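Local atomic coordinates of geranyltranstransferase (Thermotoga neapolitana, PDB entry 4WK5), a protein that probably works as a prenyltransferase of the FPP/GGPP synthase family, with magnesium as cofactor, in isoprenoid biosynthesis. Residues Y154-G159 against G187-F192; E29-E34 against R77-A82. One frame throughout, in Å; residues are numbered along the deposited sequence.

The two contacts follow one another along the chain: contact 2 joins the N-terminal helix 23-36 to helix 75-96 and is complete before contact 1 joins the neighbours in sequence 143-166 and 175-201. Their centres are about 20 Å apart, contact 2 lying farther from the middle of the chain. Helix 75-96 ties them together. Its V79 and D80 meet the N-terminal helix, V81 meets F192 with CG1 of V81 4.0 Å from CE2 of F192, and further on V85 and F88 pack on the leucines of contact 1. Both contacts belong to the helical fold of the isoprenoid synthases, contact 2 as a buried salt bridge and contact 1 as apolar packing.

Contact 1. Residues Y154-G159 against G187-F192; sequences YKLLLG and GALFAF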
loop_
_atom_site.group_PDB
_atom_site.type_symbol
_atom_site.label_atom_id
_atom_site.label_comp_id
_atom_site.label_asym_id
_atom_site.label_seq_id
_atom_site.Cartn_x
_atom_site.Cartn_y
_atom_site.Cartn_z
ATOM N N TYR A 154 -3.022 -2.121 -7.841
ATOM C CA TYR A 154 -3.688 -0.927 -8.326
ATOM C C TYR A 154 -4.998 -1.273 -9.048
ATOM O O TYR A 154 -5.992 -0.581 -8.874
ATOM C CB TYR A 154 -2.760 -0.134 -9.238
ATOM C CG TYR A 154 -3.323 1.222 -9.572
ATOM C CD1 TYR A 154 -3.497 2.186 -8.575
ATOM C CD2 TYR A 154 -3.715 1.533 -10.866
ATOM C CE1 TYR A 154 -4.034 3.439 -8.871
ATOM C CE2 TYR A 154 -4.242 2.783 -11.170
ATOM C CZ TYR A 154 -4.401 3.724 -10.166
ATOM O OH TYR A 154 -4.923 4.965 -10.471
ATOM N N LYS A 155 -4.993 -2.334 -9.853
ATOM C CA LYS A 155 -6.236 -2.816 -10.475
ATOM C C LYS A 155 -7.321 -3.152 -9.447
ATOM O O LYS A 155 -8.494 -2.795 -9.609
ATOM C CB LYS A 155 -5.955 -4.050 -11.341
ATOM C CG LYS A 155 -5.482 -3.707 -12.743
ATOM C CD LYS A 155 -5.535 -4.933 -13.656
ATOM C CE LYS A 155 -5.035 -4.605 -15.058
ATOM N NZ LYS A 155 -4.810 -5.831 -15.878
ATOM N N LEU A 156 -6.930 -3.837 -8.379
ATOM C CA LEU A 156 -7.867 -4.186 -7.323
ATOM C C LEU A 156 -8.483 -2.937 -6.675
ATOM O O LEU A 156 -9.693 -2.896 -6.407
ATOM C CB LEU A 156 -7.151 -5.067 -6.280
ATOM C CG LEU A 156 -6.810 -6.472 -6.815
ATOM C CD1 LEU A 156 -5.744 -7.142 -5.939
ATOM C CD2 LEU A 156 -8.055 -7.377 -6.931
ATOM N N LEU A 157 -7.667 -1.899 -6.497
ATOM C CA LEU A 157 -8.141 -0.653 -5.907
ATOM C C LEU A 157 -9.144 0.015 -6.861
ATOM O O LEU A 157 -10.193 0.481 -6.426
ATOM C CB LEU A 157 -6.964 0.266 -5.610
ATOM C CG LEU A 157 -7.218 1.612 -4.894
ATOM C CD1 LEU A 157 -7.645 2.716 -5.871
ATOM C CD2 LEU A 157 -8.219 1.455 -3.776
ATOM N N LEU A 158 -8.810 0.056 -8.154
ATOM C CA LEU A 158 -9.724 0.649 -9.133
ATOM C C LEU A 158 -11.035 -0.124 -9.146
ATOM O O LEU A 158 -12.107 0.466 -9.257
ATOM C CB LEU A 158 -9.110 0.671 -10.536
ATOM C CG LEU A 158 -7.905 1.597 -10.732
ATOM C CD1 LEU A 158 -7.338 1.378 -12.123
ATOM C CD2 LEU A 158 -8.300 3.056 -10.543
ATOM N N GLY A 159 -10.941 -1.443 -9.016
ATOM C CA GLY A 159 -12.133 -2.273 -8.956
ATOM C C GLY A 159 -13.006 -1.902 -7.764
ATOM O O GLY A 159 -14.234 -1.835 -7.871
ATOM N N GLY A 187 -11.205 -10.510 -9.995
ATOM C CA GLY A 187 -10.448 -11.239 -11.003
ATOM C C GLY A 187 -8.944 -11.020 -10.934
ATOM O O GLY A 187 -8.165 -11.974 -11.057
ATOM N N ALA A 188 -8.527 -9.772 -10.736
ATOM C CA ALA A 188 -7.102 -9.456 -10.837
ATOM C C ALA A 188 -6.273 -10.225 -9.796
ATOM O O ALA A 188 -5.174 -10.705 -10.108
ATOM C CB ALA A 188 -6.870 -7.932 -10.703
ATOM N N LEU A 189 -6.785 -10.365 -8.575
ATOM C CA LEU A 189 -5.988 -11.029 -7.549
ATOM C C LEU A 189 -5.955 -12.538 -7.802
ATOM O O LEU A 189 -4.934 -13.186 -7.559
ATOM C CB LEU A 189 -6.511 -10.738 -6.138
ATOM C CG LEU A 189 -5.628 -11.205 -4.969
ATOM C CD1 LEU A 189 -4.191 -10.706 -5.107
ATOM C CD2 LEU A 189 -6.238 -10.672 -3.662
ATOM N N PHE A 190 -7.050 -13.105 -8.299
ATOM C CA PHE A 190 -7.011 -14.528 -8.659
ATOM C C PHE A 190 -6.099 -14.761 -9.854
ATOM O O PHE A 190 -5.408 -15.769 -9.917
ATOM C CB PHE A 190 -8.420 -15.066 -8.937
ATOM C CG PHE A 190 -9.183 -15.426 -7.683
ATOM C CD1 PHE A 190 -8.855 -16.568 -6.956
ATOM C CD2 PHE A 190 -10.222 -14.622 -7.232
ATOM C CE1 PHE A 190 -9.557 -16.898 -5.792
ATOM C CE2 PHE A 190 -10.923 -14.936 -6.083
ATOM C CZ PHE A 190 -10.595 -16.084 -5.358
ATOM N N ALA A 191 -6.073 -13.829 -10.804
ATOM C CA ALA A 191 -5.169 -13.979 -11.939
ATOM C C ALA A 191 -3.719 -14.018 -11.448
ATOM O O ALA A 191 -2.879 -14.771 -11.969
ATOM C CB ALA A 191 -5.372 -12.844 -12.936
ATOM N N PHE A 192 -3.424 -13.198 -10.438
ATOM C CA PHE A 192 -2.083 -13.161 -9.879
ATOM C C PHE A 192 -1.759 -14.478 -9.176
ATOM O O PHE A 192 -0.613 -14.936 -9.224
ATOM C CB PHE A 192 -1.920 -11.978 -8.913
ATOM C CG PHE A 192 -0.542 -11.869 -8.326
ATOM C CD1 PHE A 192 0.489 -11.278 -9.047
ATOM C CD2 PHE A 192 -0.271 -12.367 -7.054
ATOM C CE1 PHE A 192 1.771 -11.180 -8.499
ATOM C CE2 PHE A 192 1.002 -12.270 -6.507
ATOM C CZ PHE A 192 2.019 -11.677 -7.229
#
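L156 meets A188 and L189 without the help of any ring; the flat groups of the two segments stand apart from this junction. The ring of Y154 carries L158 CG over one face, 3.9 Å above the plane and displaced toward the rim, while F192 makes an edge-to-face pair with F149 and F190 another with F215. At the junction itself the branched end of L156 does most of the touching. Its CG is turned beside the backbone N, anti to the carbonyl carbon (chi1 -69°), which carries the branch toward the partner helix. Leucine suits the place because its two methyls share the work: CD1 comes 3.7 Å from L189 CB, and CD2 settles 3.6 Å from the backbone N of L189. The two leucine side chains cross at about a right angle. A188 points its CB toward helix 143-166, 4.0 Å from L156 CD2 and as close to K155 CB; so small a methyl fits where the CA atoms of L156 and A188 are 6.4 Å apart. K155 touches A188 chiefly through its CB, the rest of its chain extending along an exposed margin. Segments 154-159 and 187-192 run nearly antiparallel, at 158°, an apolar helix pairing within the all-helical polyprenyl synthetase fold. Helix 75-96 lies against this seam, F88 touching L156 and V85 touching L189, while Y154, L157 and L158 pack against the second subunit.

Contact 2. Residues E29-E34 against R77-A82; sequences ERRIEE and RLVDVA
R31 reaches D80 by folding its chain: CG lies anti to the backbone N (chi1 176°), and bends at the next two torsions swing the guanidinium back across V79. D80 starts out pointing away from the N-terminal helix, but with CG beside its own backbone N the carboxylate returns to the arginine. The result is a salt bridge, NH1 of R31 standing 2.7 Å from OD1 of D80. That oxygen lies in the guanidinium plane and is approached nearly head-on, yet the N-H...O angle is a bent 133°, and the two flat groups are turned 54° from each other, so one nitrogen grips one oxygen in place of a two-pronged pairing. V79 supplies the floor: its CG1 sits 3.7 Å beneath the plane, centred on the guanidinium, and also touches CG of R31 at 3.9 Å. A beta-branched valine suits this spot, offering a methyl to the apolar methylenes and flat face while the arginine's edge remains available for charge. E34, one turn on, adds a long link to R31, and its OE2 lies over the face of the R30 guanidinium, an attraction of charges alone. R30, R31, E34 and D80 thus form a salt-bridge network joining the N-terminal helix to helix 75-96. NH2 of R31 makes a further salt bridge with OE2 of E76, which also lies close to OD1 of D80, so the arginine probably offsets repulsion between the two acids. A leucine in place of R31 would probably leave the neighbouring carboxylates of D80 and E76 without the positive charge they share here. Nearby, I32 packs on V83, E86 and L87 of helix 75-96. That helix packs in turn on others: L78 and A82 on helix 59-70, L78 and V81 on helix 175-201.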
loop_
_atom_site.group_PDB
_atom_site.type_symbol
_atom_site.label_atom_id
_atom_site.label_comp_id
_atom_site.label_asym_id
_atom_site.label_seq_id
_atom_site.Cartn_x
_atom_site.Cartn_y
_atom_site.Cartn_z
ATOM N N GLU A 29 -1.416 -20.637 7.795
ATOM C CA GLU A 29 -1.774 -19.998 9.064
ATOM C C GLU A 29 -0.556 -19.750 9.944
ATOM O O GLU A 29 -0.456 -18.712 10.613
ATOM C CB GLU A 29 -2.800 -20.838 9.828
ATOM C CG GLU A 29 -4.099 -21.074 9.054
ATOM C CD GLU A 29 -4.991 -19.833 8.981
ATOM O OE1 GLU A 29 -4.648 -18.785 9.583
ATOM O OE2 GLU A 29 -6.037 -19.908 8.308
ATOM N N ARG A 30 0.352 -20.719 9.961
ATOM C CA ARG A 30 1.592 -20.611 10.721
ATOM C C ARG A 30 2.433 -19.432 10.257
ATOM O O ARG A 30 2.892 -18.614 11.065
ATOM C CB ARG A 30 2.392 -21.908 10.592
ATOM C CG ARG A 30 3.783 -21.874 11.212
ATOM C CD ARG A 30 3.722 -21.688 12.711
ATOM N NE ARG A 30 5.013 -21.968 13.335
ATOM C CZ ARG A 30 5.447 -21.395 14.452
ATOM N NH1 ARG A 30 4.700 -20.489 15.071
ATOM N NH2 ARG A 30 6.634 -21.726 14.950
ATOM N N ARG A 31 2.639 -19.339 8.947
ATOM C CA ARG A 31 3.485 -18.274 8.442
ATOM C C ARG A 31 2.822 -16.906 8.612
ATOM O O ARG A 31 3.485 -15.938 8.993
ATOM C CB ARG A 31 3.838 -18.504 6.970
ATOM C CG ARG A 31 4.648 -17.356 6.382
ATOM C CD ARG A 31 6.026 -17.221 7.036
ATOM N NE ARG A 31 6.917 -18.297 6.620
ATOM C CZ ARG A 31 7.641 -18.274 5.505
ATOM N NH1 ARG A 31 7.575 -17.229 4.690
ATOM N NH2 ARG A 31 8.423 -19.301 5.200
ATOM N N ILE A 32 1.521 -16.812 8.349
ATOM C CA ILE A 32 0.905 -15.491 8.396
ATOM C C ILE A 32 0.841 -14.982 9.854
ATOM O O ILE A 32 0.989 -13.781 10.090
ATOM C CB ILE A 32 -0.496 -15.469 7.698
ATOM C CG1 ILE A 32 -0.863 -14.033 7.303
ATOM C CG2 ILE A 32 -1.581 -16.147 8.533
ATOM C CD1 ILE A 32 -2.138 -13.921 6.465
ATOM N N GLU A 33 0.664 -15.873 10.828
ATOM C CA GLU A 33 0.643 -15.409 12.213
ATOM C C GLU A 33 2.028 -14.966 12.682
ATOM O O GLU A 33 2.145 -14.081 13.532
ATOM C CB GLU A 33 0.097 -16.483 13.145
ATOM C CG GLU A 33 -1.405 -16.716 13.012
ATOM C CD GLU A 33 -2.270 -15.486 13.327
ATOM O OE1 GLU A 33 -1.753 -14.467 13.821
ATOM O OE2 GLU A 33 -3.493 -15.563 13.113
ATOM N N GLU A 34 3.070 -15.581 12.136
ATOM C CA GLU A 34 4.435 -15.149 12.438
ATOM C C GLU A 34 4.656 -13.707 11.987
ATOM O O GLU A 34 5.273 -12.901 12.707
ATOM C CB GLU A 34 5.469 -16.064 11.774
ATOM C CG GLU A 34 5.630 -17.401 12.442
ATOM C CD GLU A 34 6.576 -18.320 11.690
ATOM O OE1 GLU A 34 6.926 -18.009 10.530
ATOM O OE2 GLU A 34 6.979 -19.351 12.272
ATOM N N ARG A 77 9.622 -19.880 -1.575
ATOM C CA ARG A 77 9.240 -18.687 -2.321
ATOM C C ARG A 77 7.738 -18.689 -2.590
ATOM O O ARG A 77 7.105 -17.635 -2.650
ATOM C CB ARG A 77 10.015 -18.594 -3.640
ATOM C CG ARG A 77 11.489 -18.249 -3.480
ATOM C CD ARG A 77 12.114 -17.886 -4.819
ATOM N NE ARG A 77 13.052 -16.772 -4.703
ATOM C CZ ARG A 77 14.366 -16.876 -4.878
ATOM N NH1 ARG A 77 15.139 -15.804 -4.753
ATOM N NH2 ARG A 77 14.908 -18.045 -5.184
ATOM N N LEU A 78 7.176 -19.880 -2.749
ATOM C CA LEU A 78 5.744 -20.026 -2.984
ATOM C C LEU A 78 4.969 -19.572 -1.737
ATOM O O LEU A 78 3.961 -18.862 -1.835
ATOM C CB LEU A 78 5.412 -21.478 -3.335
ATOM C CG LEU A 78 4.204 -21.860 -4.183
ATOM C CD1 LEU A 78 4.248 -21.201 -5.554
ATOM C CD2 LEU A 78 4.156 -23.379 -4.314
ATOM N N VAL A 79 5.447 -19.984 -0.565
ATOM C CA VAL A 79 4.789 -19.616 0.692
ATOM C C VAL A 79 4.774 -18.100 0.871
ATOM O O VAL A 79 3.754 -17.529 1.263
ATOM C CB VAL A 79 5.476 -20.284 1.903
ATOM C CG1 VAL A 79 4.992 -19.665 3.215
ATOM C CG2 VAL A 79 5.235 -21.792 1.879
ATOM N N ASP A 80 5.895 -17.452 0.553
ATOM C CA ASP A 80 5.994 -15.991 0.605
ATOM C C ASP A 80 4.933 -15.293 -0.236
ATOM O O ASP A 80 4.277 -14.356 0.242
ATOM C CB ASP A 80 7.377 -15.523 0.144
ATOM C CG ASP A 80 8.465 -15.839 1.147
ATOM O OD1 ASP A 80 8.142 -16.046 2.334
ATOM O OD2 ASP A 80 9.644 -15.875 0.736
ATOM N N VAL A 81 4.766 -15.754 -1.478
ATOM C CA VAL A 81 3.769 -15.213 -2.389
ATOM C C VAL A 81 2.371 -15.476 -1.846
ATOM O O VAL A 81 1.529 -14.573 -1.841
ATOM C CB VAL A 81 3.896 -15.822 -3.819
ATOM C CG1 VAL A 81 2.780 -15.335 -4.731
ATOM C CG2 VAL A 81 5.256 -15.475 -4.413
ATOM N N ALA A 82 2.122 -16.710 -1.398
ATOM C CA ALA A 82 0.795 -17.048 -0.904
ATOM C C ALA A 82 0.399 -16.172 0.281
ATOM O O ALA A 82 -0.704 -15.644 0.312
ATOM C CB ALA A 82 0.711 -18.534 -0.522
#